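Local coordinates for putative lipoprotein LppA (Mycobacterium tuberculosis, PDB 2V7S) that is of unknown function but is a putative membrane-attached lipoprotein confined to pathogenic mycobacteria, at residues A142-L153 and Y162-R172. Numbering follows the deposited sequence.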
loop_
_atom_site.group_PDB
_atom_site.type_symbol
_atom_site.label_atom_id
_atom_site.label_comp_id
_atom_site.label_asym_id
_atom_site.label_seq_id
_atom_site.Cartn_x
_atom_site.Cartn_y
_atom_site.Cartn_z
ATOM N N ALA A 142 23.327 17.907 11.250
ATOM C CA ALA A 142 22.331 16.838 11.040
ATOM C C ALA A 142 21.273 16.813 12.147
ATOM O O ALA A 142 20.099 16.561 11.875
ATOM C CB ALA A 142 23.004 15.471 10.936
ATOM N N ALA A 143 21.680 17.082 13.390
ATOM C CA ALA A 143 20.745 17.030 14.519
ATOM C C ALA A 143 19.607 18.042 14.323
ATOM O O ALA A 143 18.478 17.821 14.801
ATOM C CB ALA A 143 21.459 17.273 15.853
ATOM N N LYS A 144 19.881 19.122 13.595
ATOM C CA LYS A 144 18.869 20.189 13.427
ATOM C C LYS A 144 17.736 19.672 12.546
ATOM O O LYS A 144 16.655 20.251 12.517
ATOM C CB LYS A 144 19.476 21.438 12.776
ATOM C CG LYS A 144 20.504 22.221 13.588
ATOM C CD LYS A 144 21.207 23.222 12.632
ATOM C CE LYS A 144 22.187 24.167 13.333
ATOM N NZ LYS A 144 22.832 25.085 12.346
ATOM N N TYR A 145 18.038 18.613 11.766
ATOM C CA TYR A 145 17.082 17.948 10.880
ATOM C C TYR A 145 16.439 16.662 11.487
ATOM O O TYR A 145 15.640 15.977 10.826
ATOM C CB TYR A 145 17.750 17.645 9.526
ATOM C CG TYR A 145 17.965 18.901 8.710
ATOM C CD1 TYR A 145 19.133 19.650 8.854
ATOM C CD2 TYR A 145 16.995 19.342 7.802
ATOM C CE1 TYR A 145 19.334 20.817 8.140
ATOM C CE2 TYR A 145 17.191 20.500 7.043
ATOM C CZ TYR A 145 18.363 21.226 7.219
ATOM O OH TYR A 145 18.568 22.375 6.518
ATOM N N GLY A 146 16.792 16.362 12.744
ATOM C CA GLY A 146 16.374 15.129 13.406
ATOM C C GLY A 146 17.161 13.875 13.031
ATOM O O GLY A 146 16.755 12.760 13.354
ATOM N N ALA A 147 18.292 14.057 12.353
ATOM C CA ALA A 147 19.187 12.961 12.058
ATOM C C ALA A 147 20.231 12.808 13.186
ATOM O O ALA A 147 21.145 13.629 13.320
ATOM C CB ALA A 147 19.834 13.165 10.678
ATOM N N THR A 148 20.065 11.780 14.021
ATOM C CA THR A 148 20.933 11.595 15.189
ATOM C C THR A 148 21.442 10.153 15.387
ATOM O O THR A 148 22.131 9.854 16.369
ATOM C CB THR A 148 20.220 12.078 16.501
ATOM O OG1 THR A 148 18.982 11.380 16.655
ATOM C CG2 THR A 148 19.904 13.601 16.428
ATOM N N THR A 149 21.090 9.252 14.486
ATOM C CA THR A 149 21.528 7.868 14.641
ATOM C C THR A 149 22.832 7.732 13.854
ATOM O O THR A 149 22.835 7.884 12.631
ATOM C CB THR A 149 20.445 6.876 14.141
ATOM O OG1 THR A 149 19.196 7.173 14.797
ATOM C CG2 THR A 149 20.850 5.398 14.436
ATOM N N GLU A 150 23.914 7.427 14.565
ATOM C CA GLU A 150 25.271 7.512 14.023
ATOM C C GLU A 150 25.754 6.153 13.584
ATOM O O GLU A 150 25.355 5.148 14.180
ATOM C CB GLU A 150 26.249 8.030 15.085
ATOM C CG GLU A 150 26.210 9.528 15.341
ATOM C CD GLU A 150 27.406 10.004 16.143
ATOM O OE1 GLU A 150 27.936 9.217 16.949
ATOM O OE2 GLU A 150 27.844 11.157 15.959
ATOM N N SER A 151 26.625 6.129 12.563
ATOM C CA SER A 151 27.401 4.913 12.205
ATOM C C SER A 151 28.684 5.206 11.405
ATOM O O SER A 151 28.912 6.326 10.940
ATOM C CB SER A 151 26.536 3.851 11.496
ATOM O OG SER A 151 26.078 4.300 10.239
ATOM N N SER A 152 29.542 4.187 11.315
ATOM C CA SER A 152 30.786 4.235 10.548
ATOM C C SER A 152 31.075 2.819 10.031
ATOM O O SER A 152 31.184 1.875 10.818
ATOM C CB SER A 152 31.942 4.741 11.422
ATOM O OG SER A 152 33.209 4.717 10.742
ATOM N N LEU A 153 31.165 2.665 8.709
ATOM C CA LEU A 153 31.571 1.381 8.101
ATOM C C LEU A 153 33.055 1.095 8.277
ATOM O O LEU A 153 33.471 -0.062 8.158
ATOM C CB LEU A 153 31.191 1.321 6.606
ATOM C CG LEU A 153 29.694 1.277 6.255
ATOM C CD1 LEU A 153 29.483 1.355 4.741
ATOM C CD2 LEU A 153 28.992 0.041 6.842
ATOM N N TYR A 162 31.621 8.530 8.102
ATOM C CA TYR A 162 30.761 8.973 9.175
ATOM C C TYR A 162 29.391 9.160 8.582
ATOM O O TYR A 162 29.209 9.957 7.660
ATOM C CB TYR A 162 31.246 10.287 9.829
ATOM C CG TYR A 162 30.287 10.748 10.902
ATOM C CD1 TYR A 162 29.401 11.788 10.658
ATOM C CD2 TYR A 162 30.234 10.105 12.150
ATOM C CE1 TYR A 162 28.484 12.203 11.617
ATOM C CE2 TYR A 162 29.307 10.521 13.130
ATOM C CZ TYR A 162 28.452 11.576 12.843
ATOM O OH TYR A 162 27.513 12.018 13.742
ATOM N N ASP A 163 28.406 8.449 9.126
ATOM C CA ASP A 163 27.063 8.546 8.560
ATOM C C ASP A 163 26.099 8.784 9.736
ATOM O O ASP A 163 26.238 8.140 10.780
ATOM C CB ASP A 163 26.767 7.238 7.819
ATOM C CG ASP A 163 25.469 7.275 7.024
ATOM O OD1 ASP A 163 24.401 7.088 7.630
ATOM O OD2 ASP A 163 25.530 7.454 5.781
ATOM N N VAL A 164 25.181 9.733 9.583
ATOM C CA VAL A 164 24.165 10.005 10.603
ATOM C C VAL A 164 22.804 10.184 9.908
ATOM O O VAL A 164 22.680 10.926 8.879
ATOM C CB VAL A 164 24.578 11.171 11.579
ATOM C CG1 VAL A 164 24.766 12.501 10.860
ATOM C CG2 VAL A 164 23.560 11.326 12.761
ATOM N N GLN A 165 21.807 9.451 10.428
ATOM C CA GLN A 165 20.479 9.414 9.822
ATOM C C GLN A 165 19.389 9.575 10.864
ATOM O O GLN A 165 19.598 9.374 12.051
ATOM C CB GLN A 165 20.213 8.072 9.136
ATOM C CG GLN A 165 21.244 7.567 8.190
ATOM C CD GLN A 165 20.923 6.156 7.765
ATOM O OE1 GLN A 165 19.812 5.668 8.014
ATOM N NE2 GLN A 165 21.871 5.498 7.110
ATOM N N GLY A 166 18.202 9.911 10.378
ATOM C CA GLY A 166 17.042 10.031 11.235
ATOM C C GLY A 166 16.059 10.950 10.549
ATOM O O GLY A 166 16.465 11.862 9.815
ATOM N N ASN A 167 14.767 10.705 10.790
ATOM C CA ASN A 167 13.720 11.583 10.313
ATOM C C ASN A 167 13.696 11.566 8.785
ATOM O O ASN A 167 13.194 12.482 8.132
ATOM C CB ASN A 167 13.941 12.985 10.895
ATOM C CG ASN A 167 12.702 13.885 10.814
ATOM O OD1 ASN A 167 11.559 13.417 10.904
ATOM N ND2 ASN A 167 12.935 15.198 10.700
ATOM N N GLY A 168 14.199 10.480 8.210
ATOM C CA GLY A 168 14.272 10.377 6.757
ATOM C C GLY A 168 15.430 11.127 6.085
ATOM O O GLY A 168 15.547 11.072 4.851
ATOM N N TYR A 169 16.302 11.755 6.881
ATOM C CA TYR A 169 17.548 12.370 6.356
ATOM C C TYR A 169 18.747 11.465 6.544
ATOM O O TYR A 169 18.746 10.545 7.413
ATOM C CB TYR A 169 17.841 13.740 7.007
ATOM C CG TYR A 169 16.770 14.759 6.730
ATOM C CD1 TYR A 169 15.547 14.705 7.427
ATOM C CD2 TYR A 169 16.965 15.779 5.786
ATOM C CE1 TYR A 169 14.556 15.641 7.205
ATOM C CE2 TYR A 169 15.944 16.706 5.528
ATOM C CZ TYR A 169 14.746 16.600 6.248
ATOM O OH TYR A 169 13.737 17.490 6.054
ATOM N N GLU A 170 19.772 11.702 5.710
ATOM C CA GLU A 170 21.025 10.971 5.851
ATOM C C GLU A 170 22.156 11.925 5.472
ATOM O O GLU A 170 22.112 12.501 4.405
ATOM C CB GLU A 170 21.051 9.660 5.020
ATOM C CG GLU A 170 22.436 8.882 5.120
ATOM C CD GLU A 170 22.532 7.595 4.284
ATOM O OE1 GLU A 170 21.598 7.262 3.520
ATOM O OE2 GLU A 170 23.559 6.885 4.377
ATOM N N PHE A 171 23.128 12.103 6.370
ATOM C CA PHE A 171 24.298 12.960 6.123
ATOM C C PHE A 171 25.484 12.063 6.129
ATOM O O PHE A 171 25.667 11.313 7.078
ATOM C CB PHE A 171 24.459 14.006 7.240
ATOM C CG PHE A 171 23.341 15.038 7.297
ATOM C CD1 PHE A 171 22.041 14.671 7.636
ATOM C CD2 PHE A 171 23.602 16.382 7.026
ATOM C CE1 PHE A 171 21.020 15.639 7.696
ATOM C CE2 PHE A 171 22.582 17.331 7.064
ATOM C CZ PHE A 171 21.303 16.965 7.402
ATOM N N ARG A 172 26.332 12.150 5.099
ATOM C CA ARG A 172 27.470 11.231 5.014
ATOM C C ARG A 172 28.750 11.945 4.572
ATOM O O ARG A 172 28.780 12.612 3.528
ATOM C CB ARG A 172 27.186 10.098 4.030
ATOM C CG ARG A 172 28.161 8.936 4.226
ATOM C CD ARG A 172 27.858 7.791 3.279
ATOM N NE ARG A 172 28.734 6.662 3.560
ATOM C CZ ARG A 172 28.773 5.543 2.845
ATOM N NH1 ARG A 172 29.601 4.572 3.197
ATOM N NH2 ARG A 172 27.995 5.404 1.769
HETATM O O HOH W 1 17.974 9.826 14.849
HETATM O O HOH W 2 23.813 5.926 10.427
#
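Ala142 CB sits over one face of the Phe171 ring, 3.7 Å from its centroid, and Tyr145 CD1 meets the edge of that ring. Tyr145 CB lies above the centre of the Tyr169 ring. The Tyr145 ring is inclined by roughly half a right angle to both aromatics, and the three form a cluster. The Tyr162 ring meets the Glu150 carboxylate at its edge, the two planes nearly perpendicular (86°). The Tyr162 side chain leaves its backbone with CG opposite the amide N (chi1 177°), and its OH hydrogen-bonds Glu150 OE2; the 2.4 Å length is unusually short and its exact value doubtful. Asn167 ND2 donates an almost straight bond to Tyr145 O (2.8 Å), next to Gly146, which completes a Schellman motif. Strand 149-151 pairs antiparallel with strand 160-166. A classic beta bulge sets Thr148 and Thr149 opposite the single residue Gln165; Thr149 N bonds Gln165 O at 2.9 Å, while the bond from Thr148 N is weak. A water lies near Thr149 O, Ser151 OG and Asp163 OD1, and may not serve all at once. Strand 149-151 is an outermost strand of the antiparallel sheet, and strands 160-166 and 169-175 join through a type I' turn. Helices 128-143 and 59-80 pack on Phe171 through Val138 and Ile73.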